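PDB 5BU9: beta-N-acetylhexosaminidase from Beutenbergia cavernae, which probably hydrolyses terminal non-reducing N-acetyl-D-hexosamine residues of N-acetyl-beta-D-hexosaminides, as a glycoside hydrolase of family 3. Local coordinates for residues Thr19-Ala24 / Val85-Gly90; Gln59-Val64 / Val72-Ala77; Val76-Glu81 / Ala119-Ser124; Ser94-Pro97 / Asp101-Ala104; Ala172-Arg175 / Glu180-Ile183. One frame throughout, in Å; residues are numbered along the deposited sequence.

Interaction 1: residues Thr19-Ala24 / Val85-Gly90; sequences TDAATA and VQVLRG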
loop_
_atom_site.group_PDB
_atom_site.type_symbol
_atom_site.label_atom_id
_atom_site.label_comp_id
_atom_site.label_asym_id
_atom_site.label_seq_id
_atom_site.Cartn_x
_atom_site.Cartn_y
_atom_site.Cartn_z
ATOM N N THR A 19 1.356 13.382 0.974
ATOM C CA THR A 19 1.075 14.811 0.836
ATOM C C THR A 19 -0.423 14.885 0.595
ATOM O O THR A 19 -1.039 13.926 0.121
ATOM C CB THR A 19 1.844 15.487 -0.337
ATOM O OG1 THR A 19 1.490 16.861 -0.397
ATOM C CG2 THR A 19 1.483 14.881 -1.668
ATOM N N ASP A 20 -1.024 16.011 0.936
ATOM C CA ASP A 20 -2.426 16.195 0.663
ATOM C C ASP A 20 -2.607 16.184 -0.858
ATOM O O ASP A 20 -1.759 16.710 -1.574
ATOM C CB ASP A 20 -2.928 17.512 1.261
ATOM C CG ASP A 20 -4.409 17.719 0.993
ATOM O OD1 ASP A 20 -5.216 16.977 1.624
ATOM O OD2 ASP A 20 -4.756 18.576 0.138
ATOM N N ALA A 21 -3.695 15.593 -1.343
ATOM C CA ALA A 21 -3.891 15.429 -2.772
ATOM C C ALA A 21 -3.992 16.762 -3.518
ATOM O O ALA A 21 -3.771 16.796 -4.716
ATOM C CB ALA A 21 -5.112 14.591 -3.043
ATOM N N ALA A 22 -4.272 17.864 -2.827
ATOM C CA ALA A 22 -4.486 19.101 -3.531
ATOM C C ALA A 22 -3.271 20.000 -3.481
ATOM O O ALA A 22 -3.264 21.077 -4.070
ATOM C CB ALA A 22 -5.704 19.810 -2.974
ATOM N N THR A 23 -2.230 19.578 -2.776
ATOM C CA THR A 23 -1.048 20.433 -2.635
ATOM C C THR A 23 0.209 19.631 -2.495
ATOM O O THR A 23 0.249 18.698 -1.708
ATOM C CB THR A 23 -1.104 21.345 -1.380
ATOM O OG1 THR A 23 -2.336 22.066 -1.362
ATOM C CG2 THR A 23 0.071 22.343 -1.398
ATOM N N ALA A 24 1.240 20.010 -3.239
ATOM C CA ALA A 24 2.577 19.490 -2.984
ATOM C C ALA A 24 3.112 20.134 -1.698
ATOM O O ALA A 24 3.720 21.191 -1.732
ATOM C CB ALA A 24 3.502 19.770 -4.141
ATOM N N VAL A 85 -13.873 5.075 -0.688
ATOM C CA VAL A 85 -12.429 5.352 -0.737
ATOM C C VAL A 85 -12.017 5.745 -2.161
ATOM O O VAL A 85 -11.622 4.910 -2.990
ATOM C CB VAL A 85 -11.580 4.146 -0.233
ATOM C CG1 VAL A 85 -10.072 4.487 -0.286
ATOM C CG2 VAL A 85 -11.966 3.744 1.217
ATOM N N GLN A 86 -12.137 7.028 -2.452
ATOM C CA GLN A 86 -11.729 7.539 -3.752
ATOM C C GLN A 86 -11.094 8.896 -3.497
ATOM O O GLN A 86 -11.799 9.888 -3.313
ATOM C CB GLN A 86 -12.922 7.642 -4.730
ATOM C CG GLN A 86 -12.484 8.039 -6.170
ATOM C CD GLN A 86 -13.631 8.215 -7.138
ATOM O OE1 GLN A 86 -14.684 7.591 -6.994
ATOM N NE2 GLN A 86 -13.432 9.073 -8.149
ATOM N N VAL A 87 -9.766 8.942 -3.423
ATOM C CA VAL A 87 -9.119 10.181 -3.041
ATOM C C VAL A 87 -9.304 11.217 -4.157
ATOM O O VAL A 87 -9.487 12.395 -3.892
ATOM C CB VAL A 87 -7.632 9.979 -2.741
ATOM C CG1 VAL A 87 -6.942 11.353 -2.649
ATOM C CG2 VAL A 87 -7.428 9.142 -1.443
ATOM N N LEU A 88 -9.246 10.774 -5.407
ATOM C CA LEU A 88 -9.217 11.717 -6.523
ATOM C C LEU A 88 -10.568 11.752 -7.224
ATOM O O LEU A 88 -11.018 10.770 -7.840
ATOM C CB LEU A 88 -8.091 11.354 -7.500
ATOM C CG LEU A 88 -6.686 11.449 -6.872
ATOM C CD1 LEU A 88 -5.605 10.992 -7.848
ATOM C CD2 LEU A 88 -6.393 12.868 -6.350
ATOM N N ARG A 89 -11.199 12.908 -7.142
ATOM C CA ARG A 89 -12.543 13.087 -7.653
ATOM C C ARG A 89 -12.603 14.405 -8.397
ATOM O O ARG A 89 -11.669 15.193 -8.305
ATOM C CB ARG A 89 -13.559 13.045 -6.495
ATOM C CG ARG A 89 -14.893 12.399 -6.854
ATOM C CD ARG A 89 -15.937 12.656 -5.789
ATOM N NE ARG A 89 -15.428 12.300 -4.467
ATOM C CZ ARG A 89 -15.394 11.056 -3.990
ATOM N NH1 ARG A 89 -14.916 10.814 -2.758
ATOM N NH2 ARG A 89 -15.849 10.057 -4.750
ATOM N N GLY A 90 -13.681 14.648 -9.146
ATOM C CA GLY A 90 -13.867 15.942 -9.775
ATOM C C GLY A 90 -13.681 15.908 -11.282
ATOM O O GLY A 90 -13.784 14.836 -11.881
#
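Leu88 O is gripped by two amides: Gln86 NE2 reaches it from the same segment at 3.0 Å, and Gln80 NE2 comes from the adjoining strand. The bond from Gln86 is fairly straight, 162° at the hydrogen. It ties down the backbone of the residue whose side chain meets Ala21. Ala21 CB points at the 85-90 segment and touches two methyls. One is Val87 CG1, 3.7 Å from Ala21 CB. The other is Leu88 CD2, 3.9 Å from the same Ala21 CB. Val87 has CG1 anti to the backbone N (chi1 168°), which brings that branch onto Ala21. Ala21 sits in a type I turn from Asp20 to Thr23, at the end of strand 15-20. Asp20 OD2 accepts from Ala22 N at 3.1 Å, an Asx turn, with the N-H arriving from above the carboxylate plane. Thr19 OG1 donates to Thr23 O at 2.6 Å, in the carbonyl plane, and closes the base of the loop. The loop after barrel strand 15-20 thus meets, through three apolar side chains, the loop after short strand 85-86, which pairs antiparallel with barrel strand 75-82. Each loop settles its polar groups separately, so the contact depends on methyl fit.

Interaction 2: residues Gln59-Val64 / Val72-Ala77; sequences QLTAAV and VPLLVA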
loop_
_atom_site.group_PDB
_atom_site.type_symbol
_atom_site.label_atom_id
_atom_site.label_comp_id
_atom_site.label_asym_id
_atom_site.label_seq_id
_atom_site.Cartn_x
_atom_site.Cartn_y
_atom_site.Cartn_z
ATOM N N GLN A 59 5.068 18.899 -9.383
ATOM C CA GLN A 59 5.929 19.520 -8.381
ATOM C C GLN A 59 6.734 18.499 -7.582
ATOM O O GLN A 59 7.883 18.751 -7.180
ATOM C CB GLN A 59 5.103 20.349 -7.410
ATOM C CG GLN A 59 4.262 21.427 -8.028
ATOM C CD GLN A 59 3.572 22.269 -6.962
ATOM O OE1 GLN A 59 4.231 22.873 -6.103
ATOM N NE2 GLN A 59 2.242 22.298 -7.002
ATOM N N LEU A 60 6.107 17.358 -7.328
ATOM C CA LEU A 60 6.739 16.300 -6.557
ATOM C C LEU A 60 7.812 15.653 -7.426
ATOM O O LEU A 60 8.922 15.423 -6.968
ATOM C CB LEU A 60 5.707 15.269 -6.068
ATOM C CG LEU A 60 4.551 15.790 -5.170
ATOM C CD1 LEU A 60 3.487 14.722 -4.934
ATOM C CD2 LEU A 60 5.102 16.231 -3.845
ATOM N N THR A 61 7.495 15.370 -8.689
ATOM C CA THR A 61 8.447 14.637 -9.509
ATOM C C THR A 61 9.598 15.576 -9.852
ATOM O O THR A 61 10.696 15.133 -10.142
ATOM C CB THR A 61 7.812 14.048 -10.802
ATOM O OG1 THR A 61 7.152 15.074 -11.538
ATOM C CG2 THR A 61 6.805 12.969 -10.462
ATOM N N ALA A 62 9.349 16.879 -9.774
ATOM C CA ALA A 62 10.399 17.856 -10.057
ATOM C C ALA A 62 11.475 17.835 -8.962
ATOM O O ALA A 62 12.545 18.397 -9.127
ATOM C CB ALA A 62 9.809 19.242 -10.199
ATOM N N ALA A 63 11.188 17.189 -7.842
ATOM C CA ALA A 63 12.157 17.126 -6.769
ATOM C C ALA A 63 13.078 15.941 -6.962
ATOM O O ALA A 63 14.052 15.812 -6.236
ATOM C CB ALA A 63 11.461 17.045 -5.411
ATOM N N VAL A 64 12.791 15.068 -7.928
ATOM C CA VAL A 64 13.734 13.977 -8.160
ATOM C C VAL A 64 14.861 14.584 -8.955
ATOM O O VAL A 64 14.651 15.268 -9.954
ATOM C CB VAL A 64 13.135 12.677 -8.848
ATOM C CG1 VAL A 64 11.697 12.397 -8.446
ATOM C CG2 VAL A 64 13.323 12.623 -10.341
ATOM N N VAL A 72 16.259 8.203 -9.628
ATOM C CA VAL A 72 15.186 7.218 -9.630
ATOM C C VAL A 72 13.818 7.898 -9.523
ATOM O O VAL A 72 13.596 8.738 -8.648
ATOM C CB VAL A 72 15.379 6.219 -8.511
ATOM C CG1 VAL A 72 14.159 5.306 -8.407
ATOM C CG2 VAL A 72 16.634 5.400 -8.802
ATOM N N PRO A 73 12.898 7.543 -10.431
ATOM C CA PRO A 73 11.592 8.218 -10.422
ATOM C C PRO A 73 10.725 7.788 -9.238
ATOM O O PRO A 73 10.956 6.749 -8.643
ATOM C CB PRO A 73 10.964 7.820 -11.770
ATOM C CG PRO A 73 11.766 6.626 -12.258
ATOM C CD PRO A 73 13.142 6.776 -11.670
ATOM N N LEU A 74 9.759 8.626 -8.881
ATOM C CA LEU A 74 8.819 8.334 -7.810
ATOM C C LEU A 74 7.802 7.283 -8.232
ATOM O O LEU A 74 7.327 7.288 -9.363
ATOM C CB LEU A 74 8.071 9.609 -7.396
ATOM C CG LEU A 74 8.891 10.841 -6.993
ATOM C CD1 LEU A 74 7.993 12.056 -6.675
ATOM C CD2 LEU A 74 9.795 10.463 -5.804
ATOM N N LEU A 75 7.488 6.374 -7.318
ATOM C CA LEU A 75 6.185 5.743 -7.303
ATOM C C LEU A 75 5.224 6.829 -6.766
ATOM O O LEU A 75 5.473 7.460 -5.717
ATOM C CB LEU A 75 6.175 4.472 -6.438
ATOM C CG LEU A 75 6.831 3.266 -7.111
ATOM C CD1 LEU A 75 7.092 2.155 -6.112
ATOM C CD2 LEU A 75 5.976 2.736 -8.267
ATOM N N VAL A 76 4.167 7.099 -7.526
ATOM C CA VAL A 76 3.174 8.088 -7.135
ATOM C C VAL A 76 1.858 7.345 -6.946
ATOM O O VAL A 76 1.240 6.886 -7.912
ATOM C CB VAL A 76 3.021 9.206 -8.187
ATOM C CG1 VAL A 76 2.128 10.269 -7.646
ATOM C CG2 VAL A 76 4.365 9.771 -8.594
ATOM N N ALA A 77 1.455 7.207 -5.697
ATOM C CA ALA A 77 0.329 6.373 -5.344
ATOM C C ALA A 77 -0.800 7.205 -4.833
ATOM O O ALA A 77 -0.573 8.312 -4.336
ATOM C CB ALA A 77 0.743 5.359 -4.256
#
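The C-terminal part of helix 50-61, with the type I turn Thr61-Val64 that follows, lies against the chain entering strand 75-82, and the CA atoms of Thr61 and Leu74 come within 6.5 Å. Leu74 carries the contact. Its side chain points at the helix and is touched there by three residues. Leu74 CD1 rests on Leu60, 3.5 Å from Leu60 O and 4.0 Å from Leu60 CB. Thr61 CG2 meets the same methyl at 4.1 Å, the two side chains crossing obliquely. From the turn, Val64 CG1 presses on Leu74 CG at 3.5 Å, and the two side chains slide past each other in opposite directions. Val64 is turned off a staggered setting (chi1 -34°), which suggests some strain where it is wedged against Leu74. Val64 CB also lies 4.0 Å from Val72 O. Further along the strand, Thr61 CG2 comes within 4.4 Å of Val76 CG2. Thr61 OG1 turns back to the helix and bonds to Val57 O and Glu58 O, which leaves the methyl to face the strand. Val40 of strand 39-43 and Ile32 of helix 26-35 pack on Leu74 as well. The contact closes a right-handed beta-alpha-beta crossover of the TIM barrel, from strand 39-43 through helix 50-61 to the parallel strand 75-82. Its chemistry is almost wholly apolar: aliphatic groups join helix and strand, while the turn is closed by Val64 N to Thr61 O, after Ala63 N to Leu60 O.

Interaction 3: residues Val76-Glu81 / Ala119-Ser124; sequences VATDQE and AELAAS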
loop_
_atom_site.group_PDB
_atom_site.type_symbol
_atom_site.label_atom_id
_atom_site.label_comp_id
_atom_site.label_asym_id
_atom_site.label_seq_id
_atom_site.Cartn_x
_atom_site.Cartn_y
_atom_site.Cartn_z
ATOM N N VAL A 76 4.167 7.099 -7.526
ATOM C CA VAL A 76 3.174 8.088 -7.135
ATOM C C VAL A 76 1.858 7.345 -6.946
ATOM O O VAL A 76 1.240 6.886 -7.912
ATOM C CB VAL A 76 3.021 9.206 -8.187
ATOM C CG1 VAL A 76 2.128 10.269 -7.646
ATOM C CG2 VAL A 76 4.365 9.771 -8.594
ATOM N N ALA A 77 1.455 7.207 -5.697
ATOM C CA ALA A 77 0.329 6.373 -5.344
ATOM C C ALA A 77 -0.800 7.205 -4.833
ATOM O O ALA A 77 -0.573 8.312 -4.336
ATOM C CB ALA A 77 0.743 5.359 -4.256
ATOM N N THR A 78 -2.015 6.671 -4.913
ATOM C CA THR A 78 -3.115 7.221 -4.119
ATOM C C THR A 78 -4.071 6.071 -3.785
ATOM O O THR A 78 -3.859 4.934 -4.209
ATOM C CB THR A 78 -3.861 8.395 -4.835
ATOM O OG1 THR A 78 -4.805 8.967 -3.933
ATOM C CG2 THR A 78 -4.614 7.911 -6.044
ATOM N N ASP A 79 -5.090 6.368 -2.993
ATOM C CA ASP A 79 -6.156 5.415 -2.666
ATOM C C ASP A 79 -7.347 5.570 -3.590
ATOM O O ASP A 79 -8.270 6.345 -3.257
ATOM C CB ASP A 79 -6.671 5.618 -1.228
ATOM C CG ASP A 79 -5.844 4.878 -0.177
ATOM O OD1 ASP A 79 -4.902 4.120 -0.526
ATOM O OD2 ASP A 79 -6.159 5.062 1.019
ATOM N N GLN A 80 -7.367 4.840 -4.715
ATOM C CA GLN A 80 -8.489 4.981 -5.653
ATOM C C GLN A 80 -9.216 3.633 -5.760
ATOM O O GLN A 80 -9.146 2.970 -6.773
ATOM C CB GLN A 80 -8.007 5.478 -7.029
ATOM C CG GLN A 80 -9.124 6.070 -7.941
ATOM C CD GLN A 80 -9.462 7.543 -7.642
ATOM O OE1 GLN A 80 -9.303 7.999 -6.522
ATOM N NE2 GLN A 80 -9.907 8.287 -8.660
ATOM N N GLU A 81 -9.898 3.228 -4.694
ATOM C CA GLU A 81 -10.649 1.960 -4.690
ATOM C C GLU A 81 -11.991 2.129 -5.359
ATOM O O GLU A 81 -12.458 1.230 -6.057
ATOM C CB GLU A 81 -10.888 1.436 -3.258
ATOM C CG GLU A 81 -9.624 1.126 -2.440
ATOM C CD GLU A 81 -9.933 0.884 -0.966
ATOM O OE1 GLU A 81 -11.053 0.448 -0.620
ATOM O OE2 GLU A 81 -9.062 1.170 -0.134
ATOM N N ALA A 119 -6.874 5.140 -16.629
ATOM C CA ALA A 119 -6.433 6.147 -17.602
ATOM C C ALA A 119 -6.496 7.561 -16.986
ATOM O O ALA A 119 -5.641 8.416 -17.241
ATOM C CB ALA A 119 -7.286 6.074 -18.880
ATOM N N GLU A 120 -7.521 7.781 -16.165
ATOM C CA GLU A 120 -7.703 9.036 -15.459
ATOM C C GLU A 120 -6.589 9.180 -14.427
ATOM O O GLU A 120 -5.991 10.238 -14.312
ATOM C CB GLU A 120 -9.084 9.079 -14.799
ATOM C CG GLU A 120 -10.255 8.859 -15.766
ATOM C CD GLU A 120 -11.574 8.561 -15.044
ATOM O OE1 GLU A 120 -11.548 8.333 -13.816
ATOM O OE2 GLU A 120 -12.638 8.541 -15.705
ATOM N N LEU A 121 -6.296 8.109 -13.696
ATOM C CA LEU A 121 -5.189 8.147 -12.739
ATOM C C LEU A 121 -3.891 8.467 -13.460
ATOM O O LEU A 121 -3.194 9.392 -13.075
ATOM C CB LEU A 121 -5.061 6.835 -11.987
ATOM C CG LEU A 121 -6.173 6.592 -10.984
ATOM C CD1 LEU A 121 -5.948 5.238 -10.331
ATOM C CD2 LEU A 121 -6.161 7.678 -9.969
ATOM N N ALA A 122 -3.582 7.726 -14.523
ATOM C CA ALA A 122 -2.328 7.910 -15.254
ATOM C C ALA A 122 -2.221 9.322 -15.800
ATOM O O ALA A 122 -1.150 9.904 -15.802
ATOM C CB ALA A 122 -2.219 6.909 -16.407
ATOM N N ALA A 123 -3.329 9.873 -16.284
ATOM C CA ALA A 123 -3.294 11.229 -16.812
ATOM C C ALA A 123 -3.011 12.266 -15.707
ATOM O O ALA A 123 -2.489 13.336 -15.991
ATOM C CB ALA A 123 -4.591 11.556 -17.520
ATOM N N SER A 124 -3.348 11.947 -14.461
ATOM C CA SER A 124 -3.082 12.871 -13.360
ATOM C C SER A 124 -1.724 12.575 -12.721
ATOM O O SER A 124 -1.415 13.099 -11.652
ATOM C CB SER A 124 -4.193 12.804 -12.305
ATOM O OG SER A 124 -4.107 11.608 -11.546
HETATM O O HOH W 1 -10.078 7.223 -11.544
#
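The side-chain amide of Gln80 has Leu121 CD2 over one face, 4.0 Å from Gln80 CD. At the amide's rim, Gln80 NE2 gives an N-H to water 1 at 3.1 Å; the strongest polar partner of Gln80 NE2 is Leu88 O. Water 1 in turn donates to Glu120 OE1 at 2.9 Å, so one water joins the strand to the helix. The other carboxylate oxygen, Glu120 OE2, bonds to Ser94 OG. The same leucine also meets the aliphatic part of Gln80, with Leu121 CD1 3.9 Å from Gln80 CB. With CG swung trans to the backbone N (chi1 -162°) and a bend at chi2 (83°), Gln80 lays CG and its amide across the two leucine methyls. Thr78 CG2 adds a looser touch, 4.2 Å from Leu121 CD2, while Thr78 OG1 bonds to Leu42 O. A leucine in place of Gln80 would probably cost Leu88 O one of its two amide donors and leave water 1 without the N-H of Gln80, breaking the water link to Glu120. This is the packing of a TIM barrel: a leucine of an outer helix, 107-123, rests on outward-facing residues of a barrel strand, 75-82, near that strand's C-terminal end.

Interaction 4: residues Ser94-Pro97 / Asp101-Ala104; sequences SDIP and DQGA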
loop_
_atom_site.group_PDB
_atom_site.type_symbol
_atom_site.label_atom_id
_atom_site.label_comp_id
_atom_site.label_asym_id
_atom_site.label_seq_id
_atom_site.Cartn_x
_atom_site.Cartn_y
_atom_site.Cartn_z
ATOM N N SER A 94 -14.011 9.748 -13.085
ATOM C CA SER A 94 -15.265 9.009 -12.885
ATOM C C SER A 94 -15.706 9.028 -11.419
ATOM O O SER A 94 -14.883 9.221 -10.528
ATOM C CB SER A 94 -15.104 7.566 -13.345
ATOM O OG SER A 94 -14.702 7.562 -14.698
ATOM N N ASP A 95 -17.002 8.856 -11.165
ATOM C CA ASP A 95 -17.460 8.537 -9.814
ATOM C C ASP A 95 -17.485 7.017 -9.753
ATOM O O ASP A 95 -18.409 6.383 -10.257
ATOM C CB ASP A 95 -18.839 9.146 -9.485
ATOM C CG ASP A 95 -18.804 10.685 -9.352
ATOM O OD1 ASP A 95 -17.915 11.214 -8.639
ATOM O OD2 ASP A 95 -19.669 11.371 -9.955
ATOM N N ILE A 96 -16.448 6.455 -9.141
ATOM C CA ILE A 96 -16.229 5.025 -9.088
ATOM C C ILE A 96 -17.113 4.401 -8.008
ATOM O O ILE A 96 -17.111 4.865 -6.892
ATOM C CB ILE A 96 -14.761 4.735 -8.821
ATOM C CG1 ILE A 96 -13.882 5.495 -9.823
ATOM C CG2 ILE A 96 -14.506 3.260 -8.921
ATOM C CD1 ILE A 96 -12.362 5.385 -9.524
ATOM N N PRO A 97 -17.873 3.344 -8.351
ATOM C CA PRO A 97 -18.738 2.668 -7.371
ATOM C C PRO A 97 -17.942 1.956 -6.268
ATOM O O PRO A 97 -16.729 1.812 -6.405
ATOM C CB PRO A 97 -19.530 1.658 -8.230
ATOM C CG PRO A 97 -18.859 1.623 -9.562
ATOM C CD PRO A 97 -18.123 2.889 -9.728
ATOM N N ASP A 101 -20.320 -2.972 -5.135
ATOM C CA ASP A 101 -21.013 -2.782 -6.424
ATOM C C ASP A 101 -20.171 -3.328 -7.582
ATOM O O ASP A 101 -20.691 -4.018 -8.450
ATOM C CB ASP A 101 -21.328 -1.309 -6.668
ATOM C CG ASP A 101 -22.502 -0.815 -5.849
ATOM O OD1 ASP A 101 -23.214 -1.636 -5.240
ATOM O OD2 ASP A 101 -22.718 0.405 -5.817
ATOM N N GLN A 102 -18.864 -3.048 -7.572
ATOM C CA GLN A 102 -17.977 -3.578 -8.608
ATOM C C GLN A 102 -18.043 -5.114 -8.636
ATOM O O GLN A 102 -17.976 -5.728 -9.700
ATOM C CB GLN A 102 -16.537 -3.104 -8.387
ATOM C CG GLN A 102 -16.298 -1.606 -8.611
ATOM C CD GLN A 102 -14.893 -1.177 -8.203
ATOM O OE1 GLN A 102 -13.901 -1.851 -8.511
ATOM N NE2 GLN A 102 -14.804 -0.070 -7.484
ATOM N N GLY A 103 -18.190 -5.731 -7.466
ATOM C CA GLY A 103 -18.325 -7.178 -7.381
ATOM C C GLY A 103 -19.555 -7.779 -8.067
ATOM O O GLY A 103 -19.602 -8.975 -8.322
ATOM N N ALA A 104 -20.559 -6.958 -8.357
ATOM C CA ALA A 104 -21.765 -7.443 -9.021
ATOM C C ALA A 104 -21.660 -7.375 -10.557
ATOM O O ALA A 104 -22.541 -7.859 -11.265
ATOM C CB ALA A 104 -22.975 -6.656 -8.537
#
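Pro97 and Gln102 make the tight side of this contact. Gln102 NE2 donates to Pro97 O at 2.9 Å, with 158° at the hydrogen. The acceptor lies in the plane of the glutamine amide, but the N-H arrives above the plane of the proline carbonyl, 39° out of it. The Gln102 chain is extended beyond CG, and this length carries the amide back along the loop to Pro97. The same NE2 also lies 3.6 Å from Ile96 CG2, where the two side chains cross, and it bonds to Glu81 O as well. Two backbone carbonyls from different parts of the chain are thus served by one buried nitrogen. Trp117 and Leu110 of helix 107-123 pack on Gln102, and Phe156 adds to its cover. The other side of the contact is looser and open to solvent. There Pro97 CB lies 3.8 Å from Asp101 CB, a touch of two carbons at the surface. Asp101 OD2 comes no nearer to the proline than 4.2 Å from Pro97 CB, and Asp101 is an exposed residue. Asp101 N is bonded to Thr98 OG1 at the start of the short helix. An alanine at Gln102 would take away the amide, which is likely to leave Pro97 O and Glu81 O without this donor and to open a gap beside Trp117. The contact folds helix 99-102 back on the loop before it, and its chemistry divides: one directed bond, Gln102 to Pro97, joins the segments on the buried side, while carbon contact makes the rim.

Interaction 5: residues Ala172-Arg175 / Glu180-Ile183; sequences AGMR and ETVI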
loop_
_atom_site.group_PDB
_atom_site.type_symbol
_atom_site.label_atom_id
_atom_site.label_comp_id
_atom_site.label_asym_id
_atom_site.label_seq_id
_atom_site.Cartn_x
_atom_site.Cartn_y
_atom_site.Cartn_z
ATOM N N ALA A 172 -6.124 -5.883 -13.761
ATOM C CA ALA A 172 -5.815 -6.006 -15.190
ATOM C C ALA A 172 -6.106 -4.717 -15.983
ATOM O O ALA A 172 -5.296 -4.308 -16.821
ATOM C CB ALA A 172 -6.561 -7.176 -15.784
ATOM N N GLY A 173 -7.244 -4.071 -15.720
ATOM C CA GLY A 173 -7.586 -2.835 -16.409
ATOM C C GLY A 173 -6.682 -1.681 -15.996
ATOM O O GLY A 173 -6.307 -0.819 -16.783
HETATM N N MSE A 174 -6.339 -1.693 -14.724
HETATM C CA MSE A 174 -5.464 -0.712 -14.141
HETATM C C MSE A 174 -4.103 -0.804 -14.850
HETATM O O MSE A 174 -3.628 0.196 -15.400
HETATM C CB MSE A 174 -5.381 -0.958 -12.618
HETATM C CG MSE A 174 -5.038 0.256 -11.773
HETATM SE SE MSE A 174 -6.442 1.582 -11.522
HETATM C CE MSE A 174 -7.954 0.396 -11.735
ATOM N N ARG A 175 -3.512 -2.008 -14.884
ATOM C CA ARG A 175 -2.246 -2.247 -15.579
ATOM C C ARG A 175 -2.345 -1.891 -17.063
ATOM O O ARG A 175 -1.394 -1.362 -17.613
ATOM C CB ARG A 175 -1.799 -3.708 -15.449
ATOM C CG ARG A 175 -1.459 -4.129 -14.035
ATOM C CD ARG A 175 -0.707 -5.483 -13.923
ATOM N NE ARG A 175 -0.656 -5.822 -12.502
ATOM C CZ ARG A 175 -1.415 -6.746 -11.926
ATOM N NH1 ARG A 175 -2.242 -7.474 -12.667
ATOM N NH2 ARG A 175 -1.332 -6.959 -10.616
ATOM N N GLU A 180 0.064 0.382 -11.827
ATOM C CA GLU A 180 0.212 -0.851 -11.068
ATOM C C GLU A 180 -0.709 -0.826 -9.872
ATOM O O GLU A 180 -1.131 0.247 -9.440
ATOM C CB GLU A 180 1.664 -1.068 -10.619
ATOM C CG GLU A 180 2.505 -1.858 -11.652
ATOM C CD GLU A 180 2.064 -3.328 -11.817
ATOM O OE1 GLU A 180 2.695 -4.041 -12.644
ATOM O OE2 GLU A 180 1.104 -3.773 -11.122
ATOM N N THR A 181 -1.017 -2.006 -9.338
ATOM C CA THR A 181 -1.913 -2.107 -8.193
ATOM C C THR A 181 -1.195 -2.695 -6.973
ATOM O O THR A 181 -0.114 -3.278 -7.094
ATOM C CB THR A 181 -3.127 -2.962 -8.540
ATOM O OG1 THR A 181 -2.691 -4.128 -9.253
ATOM C CG2 THR A 181 -4.100 -2.153 -9.429
ATOM N N VAL A 182 -1.776 -2.480 -5.799
ATOM C CA VAL A 182 -1.299 -3.078 -4.560
ATOM C C VAL A 182 -2.432 -3.871 -3.934
ATOM O O VAL A 182 -3.398 -3.280 -3.490
ATOM C CB VAL A 182 -0.819 -2.005 -3.605
ATOM C CG1 VAL A 182 -0.295 -2.641 -2.311
ATOM C CG2 VAL A 182 0.258 -1.124 -4.306
ATOM N N ILE A 183 -2.365 -5.198 -3.908
ATOM C CA ILE A 183 -3.494 -5.927 -3.310
ATOM C C ILE A 183 -3.384 -5.791 -1.785
ATOM O O ILE A 183 -2.278 -5.793 -1.233
ATOM C CB ILE A 183 -3.547 -7.401 -3.795
ATOM C CG1 ILE A 183 -2.257 -8.138 -3.492
ATOM C CG2 ILE A 183 -3.783 -7.454 -5.303
ATOM C CD1 ILE A 183 -2.394 -9.612 -3.729
HETATM O O HOH W 2 0.642 -5.376 -8.831
#
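Arg175 and Glu180 form a salt bridge, Arg175 NE to Glu180 OE2 at 3.0 Å, with 161° at the hydrogen. The oxygen lies at the guanidinium edge, close to its plane. The carboxylate is turned 57° from that plane, and NE meets OE2 on its syn side. Thr181 N takes the anti lone pair of the same Glu180 OE2 at 3.3 Å. Water 2 donates to this oxygen too, at 2.8 Å, so three donors hold it and probably steady its negative charge. The water also accepts from Arg175 NH2 at 3.1 Å and donates to Thr181 O, tying the guanidinium to the strand backbone. Glu180 reaches this place because its chain folds back at chi2 (-67°). A short loop here leads from helix 160-176 to strand 180-186, ending a beta-alpha-beta crossover of the TIM barrel that starts at the parallel strand 128-129. Nearer the core, Thr181 OG1 bonds to Ser171 OG one turn earlier on the helix. The methyl of Thr181 meets Met174, a selenomethionine: Thr181 CG2 is 3.5 Å from Met174 CG, tight for two carbons, and 3.6 Å from Met174 CB. Beyond this, Met174 bends away and packs on Ala114 and Leu121 of helix 107-123.

All five contacts lie in one TIM-barrel domain, and interactions 1, 2, 3 and 5 reach its main sheet. Interaction 3 meets all the others. It shares Val76 and Ala77 of strand 75-82 with interaction 2, about 14 Å away between centres. It touches interaction 1 (about 10 Å) through strands 75-82 and 85-86, interaction 5 (about 11 Å) through Leu121 and Met174, and interaction 4 through Glu120-Ser94 and Glu81-Gln102. Interaction 1 also touches interactions 2 and 4. Interaction 2 is nested inside the loop closed by interaction 1, and interaction 4 inside that of interaction 3. Interaction 5 follows later. Together they join successive strands, helices and loops of the barrel wall.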